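Local coordinates for protein hyaluronidase (Thermobaculum terrenum, PDB 5DIY) that probably removes O-linked N-acetylglucosamine from modified proteins by hydrolysis as a family 84 glycoside hydrolase, here carrying an engineered change at its predicted proton donor, at residues D222-N227 with S314-E319; C198-T203 with Y240-P245. All coordinates share one frame; numbering follows the deposited sequence.

Overall arrangement
Within an eight-stranded parallel barrel, the chain leaves strand 189-192 and runs through 198-203, the loop that leads into helix 204-214; strand 218-222 then delivers 222-227 at its C-terminal end, and the same long loop continues to 240-245 before strand 251-256. Contact 2 closes first, joining the loops that follow the sixth and seventh strands. Contact 1 closes after the eighth strand, when 314-319, between helices 301-308 and 322-336, returns to the seventh-strand loop. The segments alternate along the chain, so the two closures cross. Their centres lie about 10 Å apart, and D222 joins them directly through a salt bridge to R243 and a probable hydrogen bond to Y240 OH.

Contact 1 of 2, residues D222-N227 with S314-E319; sequences DNYPVN and SCLEPE. With NAG (2-acetamido-2-deoxy-beta-D-glucopyranose), chain E.
L316 packs its methyl CD1 against the ring of Y224. The methyl stands over the ring centre in a CH-pi contact, 3.5 Å from the centroid and only 5° off the normal; CB of P225 sits over the opposite face, so the ring is sandwiched. With CG of Y224 anti to the backbone N (chi1 -174°), the ring is carried out to 314-319.

C315 supplies a looser sulfur-aromatic contact: its SG lies obliquely to the same ring, 4.1 Å from CD1 of Y224. N223 and Y224 follow directly on strand 218-222, the seventh strand of the TIM barrel, at the strand's C-terminal end, where N223 is one of the residues seen to bind N-acetylglucosamine. N223 also centres an inverse gamma turn, and a cis peptide bond precedes P225.

Among the polar groups, OG of S314, 3.7 Å from CE1 of Y224, accepts weak bonds from the backbone N of L316 and of E317, which help fold the 314-317 turn. At the far end of the ring, Y224 OH is hydrogen-bonded to G238 O, outside the two segments.

Contact 2 of 2, residues C198-T203 with Y240-P245; sequences CSHEIT and YDHRDP
R243 reaches across to the backbone of S199 with its guanidinium end-on: NH2 and NH1 both bond to S199 O, at 2.9 Å and 3.2 Å respectively. The oxygen lies in the guanidinium plane, whereas both nitrogens approach from one face of the carbonyl plane, NH1 standing 46° out of it. NH1 adds a weak bond to H200 O. The bend at chi2 (68°) brings the guanidinium of R243 obliquely across I202, whose CG1 lies over one face, toward the rim, 3.8 Å from CZ of R243.

Two backbone bonds run beside this grip. I202 N donates to H242 O at 3.0 Å, and D244 N to I202 O, also 3.0 Å, making a single beta bridge between I202 and R243. Flanking it, the H200 and H242 rings meet obliquely, planes at 60°, with NE2 of H200 3.8 Å from ND1 of H242.

Further out, D222 forms a salt bridge with R243 NH2 and probably polarises the guanidinium. NH1 is also weakly bonded to D241 O, and D241 OD1 accepts from H242 N. D244 OD2 bonds to T204 N, while T203 OG1 caps H206 N; T203 is thus the N-cap of helix 204-214. The arrangement joins the loops that follow the sixth and seventh strands at the C-terminal rim of the TIM barrel, the end that holds the sugar site.

Contact 1 of 2, residues D222-N227 with S314-E319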
loop_
_atom_site.group_PDB
_atom_site.type_symbol
_atom_site.label_atom_id
_atom_site.label_comp_id
_atom_site.label_asym_id
_atom_site.label_seq_id
_atom_site.Cartn_x
_atom_site.Cartn_y
_atom_site.Cartn_z
ATOM N N ASP C 222 8.991 0.279 -5.052
ATOM C CA ASP C 222 7.811 -0.566 -5.150
ATOM C C ASP C 222 6.771 -0.088 -4.142
ATOM O O ASP C 222 6.990 -0.167 -2.928
ATOM C CB ASP C 222 8.179 -2.036 -4.932
ATOM C CG ASP C 222 7.232 -2.991 -5.644
ATOM O OD1 ASP C 222 6.179 -2.551 -6.153
ATOM O OD2 ASP C 222 7.548 -4.199 -5.716
ATOM N N ASN C 223 5.646 0.413 -4.647
ATOM C CA ASN C 223 4.602 1.006 -3.815
ATOM C C ASN C 223 3.647 -0.050 -3.279
ATOM O O ASN C 223 2.466 -0.091 -3.636
ATOM C CB ASN C 223 3.831 2.085 -4.592
ATOM C CG ASN C 223 4.607 3.376 -4.742
ATOM O OD1 ASN C 223 4.830 3.850 -5.850
ATOM N ND2 ASN C 223 4.977 3.975 -3.633
ATOM N N TYR C 224 4.192 -0.909 -2.426
ATOM C CA TYR C 224 3.435 -1.866 -1.642
ATOM C C TYR C 224 4.300 -2.140 -0.399
ATOM O O TYR C 224 5.508 -2.354 -0.559
ATOM C CB TYR C 224 3.172 -3.166 -2.428
ATOM C CG TYR C 224 2.272 -4.094 -1.650
ATOM C CD1 TYR C 224 0.878 -3.937 -1.680
ATOM C CD2 TYR C 224 2.804 -5.080 -0.826
ATOM C CE1 TYR C 224 0.046 -4.758 -0.927
ATOM C CE2 TYR C 224 1.981 -5.912 -0.084
ATOM C CZ TYR C 224 0.604 -5.742 -0.131
ATOM O OH TYR C 224 -0.191 -6.563 0.625
ATOM N N PRO C 225 3.739 -2.144 0.821
ATOM C CA PRO C 225 2.297 -2.106 1.113
ATOM C C PRO C 225 1.612 -0.729 1.251
ATOM O O PRO C 225 0.462 -0.704 1.656
ATOM C CB PRO C 225 2.215 -2.859 2.454
ATOM C CG PRO C 225 3.528 -2.598 3.092
ATOM C CD PRO C 225 4.504 -2.679 1.958
ATOM N N VAL C 226 2.271 0.384 0.914
ATOM C CA VAL C 226 1.668 1.731 1.088
ATOM C C VAL C 226 0.164 1.794 0.904
ATOM O O VAL C 226 -0.344 1.358 -0.123
ATOM C CB VAL C 226 2.158 2.833 0.101
ATOM C CG1 VAL C 226 3.079 3.804 0.777
ATOM C CG2 VAL C 226 2.719 2.282 -1.204
ATOM N N ASN C 227 -0.519 2.397 1.871
ATOM C CA ASN C 227 -1.949 2.661 1.778
ATOM C C ASN C 227 -2.260 4.126 2.111
ATOM O O ASN C 227 -3.102 4.413 2.943
ATOM C CB ASN C 227 -2.739 1.670 2.653
ATOM C CG ASN C 227 -2.511 1.858 4.154
ATOM O OD1 ASN C 227 -1.490 2.401 4.598
ATOM N ND2 ASN C 227 -3.472 1.388 4.949
ATOM N N SER C 314 -5.886 -4.678 -2.834
ATOM C CA SER C 314 -4.674 -3.877 -2.998
ATOM C C SER C 314 -4.343 -3.848 -4.480
ATOM O O SER C 314 -4.991 -4.538 -5.263
ATOM C CB SER C 314 -3.500 -4.493 -2.226
ATOM O OG SER C 314 -3.036 -5.676 -2.850
ATOM N N CYS C 315 -3.310 -3.103 -4.864
ATOM C CA CYS C 315 -2.798 -3.162 -6.235
ATOM C C CYS C 315 -2.443 -4.598 -6.678
ATOM O O CYS C 315 -2.560 -4.926 -7.855
ATOM C CB CYS C 315 -1.573 -2.252 -6.396
ATOM S SG CYS C 315 -0.108 -2.767 -5.466
ATOM N N LEU C 316 -2.016 -5.436 -5.735
ATOM C CA LEU C 316 -1.675 -6.837 -6.013
ATOM C C LEU C 316 -2.911 -7.720 -6.241
ATOM O O LEU C 316 -2.850 -8.674 -7.008
ATOM C CB LEU C 316 -0.841 -7.424 -4.871
ATOM C CG LEU C 316 0.461 -6.697 -4.515
ATOM C CD1 LEU C 316 1.152 -7.369 -3.339
ATOM C CD2 LEU C 316 1.395 -6.632 -5.713
ATOM N N GLU C 317 -4.013 -7.419 -5.556
ATOM C CA GLU C 317 -5.268 -8.146 -5.737
ATOM C C GLU C 317 -6.395 -7.132 -5.810
ATOM O O GLU C 317 -7.077 -6.905 -4.815
ATOM C CB GLU C 317 -5.509 -9.125 -4.585
ATOM C CG GLU C 317 -4.467 -10.217 -4.434
ATOM C CD GLU C 317 -4.363 -11.144 -5.635
ATOM O OE1 GLU C 317 -5.310 -11.217 -6.447
ATOM O OE2 GLU C 317 -3.316 -11.801 -5.762
ATOM N N PRO C 318 -6.574 -6.495 -6.981
ATOM C CA PRO C 318 -7.520 -5.382 -7.078
ATOM C C PRO C 318 -9.016 -5.756 -7.068
ATOM O O PRO C 318 -9.844 -4.881 -6.842
ATOM C CB PRO C 318 -7.142 -4.727 -8.410
ATOM C CG PRO C 318 -6.593 -5.848 -9.226
ATOM C CD PRO C 318 -5.875 -6.738 -8.256
ATOM N N GLU C 319 -9.361 -7.023 -7.289
ATOM C CA GLU C 319 -10.778 -7.418 -7.406
ATOM C C GLU C 319 -11.461 -7.446 -6.043
ATOM O O GLU C 319 -10.809 -7.408 -4.995
ATOM C CB GLU C 319 -10.918 -8.794 -8.075
ATOM C CG GLU C 319 -10.244 -8.945 -9.437
ATOM C CD GLU C 319 -10.690 -7.927 -10.472
ATOM O OE1 GLU C 319 -11.866 -7.505 -10.446
ATOM O OE2 GLU C 319 -9.857 -7.551 -11.326
HETATM C C1 NAG E . 3.336 8.477 -5.418
HETATM C C2 NAG E . 4.541 8.936 -4.574
HETATM C C3 NAG E . 4.657 8.243 -3.213
HETATM C C4 NAG E . 3.296 7.750 -2.749
HETATM C C5 NAG E . 2.793 6.717 -3.744
HETATM C C6 NAG E . 1.410 6.155 -3.379
HETATM C C7 NAG E . 6.288 7.717 -5.833
HETATM C C8 NAG E . 7.597 7.873 -6.557
HETATM N N2 NAG E . 5.788 8.845 -5.326
HETATM O O3 NAG E . 5.207 9.166 -2.267
HETATM O O4 NAG E . 3.407 7.123 -1.472
HETATM O O5 NAG E . 2.800 7.189 -5.095
HETATM O O6 NAG E . 0.444 7.190 -3.186
HETATM O O7 NAG E . 5.732 6.631 -5.734
#

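Contact 2 of 2, residues C198-T203 with Y240-P245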
loop_
_atom_site.group_PDB
_atom_site.type_symbol
_atom_site.label_atom_id
_atom_site.label_comp_id
_atom_site.label_asym_id
_atom_site.label_seq_id
_atom_site.Cartn_x
_atom_site.Cartn_y
_atom_site.Cartn_z
ATOM N N CYS C 198 1.161 2.128 -8.089
ATOM C CA CYS C 198 1.174 0.890 -7.325
ATOM C C CYS C 198 0.945 -0.226 -8.334
ATOM O O CYS C 198 -0.177 -0.415 -8.800
ATOM C CB CYS C 198 0.064 0.912 -6.280
ATOM S SG CYS C 198 0.175 2.325 -5.175
ATOM N N SER C 199 2.013 -0.942 -8.689
ATOM C CA SER C 199 1.971 -1.869 -9.822
ATOM C C SER C 199 1.353 -3.206 -9.438
ATOM O O SER C 199 1.687 -3.771 -8.390
ATOM C CB SER C 199 3.372 -2.084 -10.413
ATOM O OG SER C 199 3.823 -0.917 -11.081
ATOM N N HIS C 200 0.458 -3.704 -10.294
ATOM C CA HIS C 200 -0.126 -5.036 -10.116
ATOM C C HIS C 200 0.935 -6.105 -10.236
ATOM O O HIS C 200 1.041 -6.983 -9.379
ATOM C CB HIS C 200 -1.236 -5.316 -11.132
ATOM C CG HIS C 200 -1.833 -6.686 -10.996
ATOM N ND1 HIS C 200 -2.067 -7.511 -12.075
ATOM C CD2 HIS C 200 -2.201 -7.390 -9.898
ATOM C CE1 HIS C 200 -2.577 -8.655 -11.648
ATOM N NE2 HIS C 200 -2.665 -8.607 -10.331
ATOM N N GLU C 201 1.712 -6.019 -11.308
ATOM C CA GLU C 201 2.793 -6.958 -11.571
ATOM C C GLU C 201 4.009 -6.200 -12.094
ATOM O O GLU C 201 3.870 -5.165 -12.743
ATOM C CB GLU C 201 2.350 -8.010 -12.594
ATOM C CG GLU C 201 1.718 -7.416 -13.848
ATOM C CD GLU C 201 1.477 -8.433 -14.944
ATOM O OE1 GLU C 201 1.310 -9.639 -14.633
ATOM O OE2 GLU C 201 1.450 -8.014 -16.121
ATOM N N ILE C 202 5.191 -6.717 -11.793
ATOM C CA ILE C 202 6.436 -6.181 -12.350
ATOM C C ILE C 202 7.147 -7.343 -13.041
ATOM O O ILE C 202 7.565 -8.297 -12.382
ATOM C CB ILE C 202 7.325 -5.499 -11.286
ATOM C CG1 ILE C 202 6.514 -4.443 -10.516
ATOM C CG2 ILE C 202 8.531 -4.821 -11.941
ATOM C CD1 ILE C 202 7.311 -3.654 -9.500
ATOM N N THR C 203 7.258 -7.249 -14.369
ATOM C CA THR C 203 7.837 -8.312 -15.197
ATOM C C THR C 203 9.268 -7.987 -15.642
ATOM O O THR C 203 9.655 -6.818 -15.708
ATOM C CB THR C 203 6.985 -8.552 -16.454
ATOM O OG1 THR C 203 6.977 -7.362 -17.254
ATOM C CG2 THR C 203 5.552 -8.925 -16.074
ATOM N N TYR C 240 3.749 -9.921 -0.443
ATOM C CA TYR C 240 4.433 -9.446 -1.645
ATOM C C TYR C 240 4.188 -10.457 -2.769
ATOM O O TYR C 240 4.270 -11.669 -2.542
ATOM C CB TYR C 240 5.932 -9.318 -1.364
ATOM C CG TYR C 240 6.706 -8.489 -2.357
ATOM C CD1 TYR C 240 6.461 -7.126 -2.497
ATOM C CD2 TYR C 240 7.713 -9.058 -3.138
ATOM C CE1 TYR C 240 7.184 -6.355 -3.401
ATOM C CE2 TYR C 240 8.438 -8.293 -4.044
ATOM C CZ TYR C 240 8.169 -6.951 -4.169
ATOM O OH TYR C 240 8.903 -6.218 -5.055
ATOM N N ASP C 241 3.845 -9.973 -3.962
ATOM C CA ASP C 241 3.439 -10.882 -5.037
ATOM C C ASP C 241 3.556 -10.274 -6.423
ATOM O O ASP C 241 3.611 -9.053 -6.579
ATOM C CB ASP C 241 1.984 -11.342 -4.808
ATOM C CG ASP C 241 1.714 -12.762 -5.292
ATOM O OD1 ASP C 241 2.553 -13.368 -6.000
ATOM O OD2 ASP C 241 0.625 -13.273 -4.965
ATOM N N HIS C 242 3.599 -11.164 -7.418
ATOM C CA HIS C 242 3.542 -10.820 -8.845
ATOM C C HIS C 242 4.769 -10.055 -9.329
ATOM O O HIS C 242 4.691 -9.283 -10.287
ATOM C CB HIS C 242 2.250 -10.065 -9.172
ATOM C CG HIS C 242 1.023 -10.734 -8.645
ATOM N ND1 HIS C 242 -0.026 -10.041 -8.081
ATOM C CD2 HIS C 242 0.693 -12.044 -8.566
ATOM C CE1 HIS C 242 -0.956 -10.897 -7.699
ATOM N NE2 HIS C 242 -0.545 -12.118 -7.983
ATOM N N ARG C 243 5.899 -10.292 -8.667
ATOM C CA ARG C 243 7.182 -9.756 -9.089
ATOM C C ARG C 243 7.942 -10.935 -9.658
ATOM O O ARG C 243 8.101 -11.951 -8.982
ATOM C CB ARG C 243 7.938 -9.115 -7.915
ATOM C CG ARG C 243 7.618 -7.641 -7.709
ATOM C CD ARG C 243 6.187 -7.430 -7.246
ATOM N NE ARG C 243 5.801 -6.017 -7.160
ATOM C CZ ARG C 243 4.582 -5.529 -7.428
ATOM N NH1 ARG C 243 3.583 -6.316 -7.837
ATOM N NH2 ARG C 243 4.353 -4.225 -7.310
ATOM N N ASP C 244 8.386 -10.809 -10.907
ATOM C CA ASP C 244 8.996 -11.939 -11.615
ATOM C C ASP C 244 10.185 -12.502 -10.835
ATOM O O ASP C 244 10.916 -11.737 -10.218
ATOM C CB ASP C 244 9.428 -11.542 -13.038
ATOM C CG ASP C 244 8.334 -11.775 -14.079
ATOM O OD1 ASP C 244 7.156 -11.986 -13.714
ATOM O OD2 ASP C 244 8.656 -11.733 -15.285
ATOM N N PRO C 245 10.361 -13.840 -10.837
ATOM C CA PRO C 245 11.515 -14.443 -10.139
ATOM C C PRO C 245 12.902 -13.988 -10.618
ATOM O O PRO C 245 13.866 -14.116 -9.862
ATOM C CB PRO C 245 11.346 -15.945 -10.399
ATOM C CG PRO C 245 9.905 -16.141 -10.697
ATOM C CD PRO C 245 9.387 -14.862 -11.283
#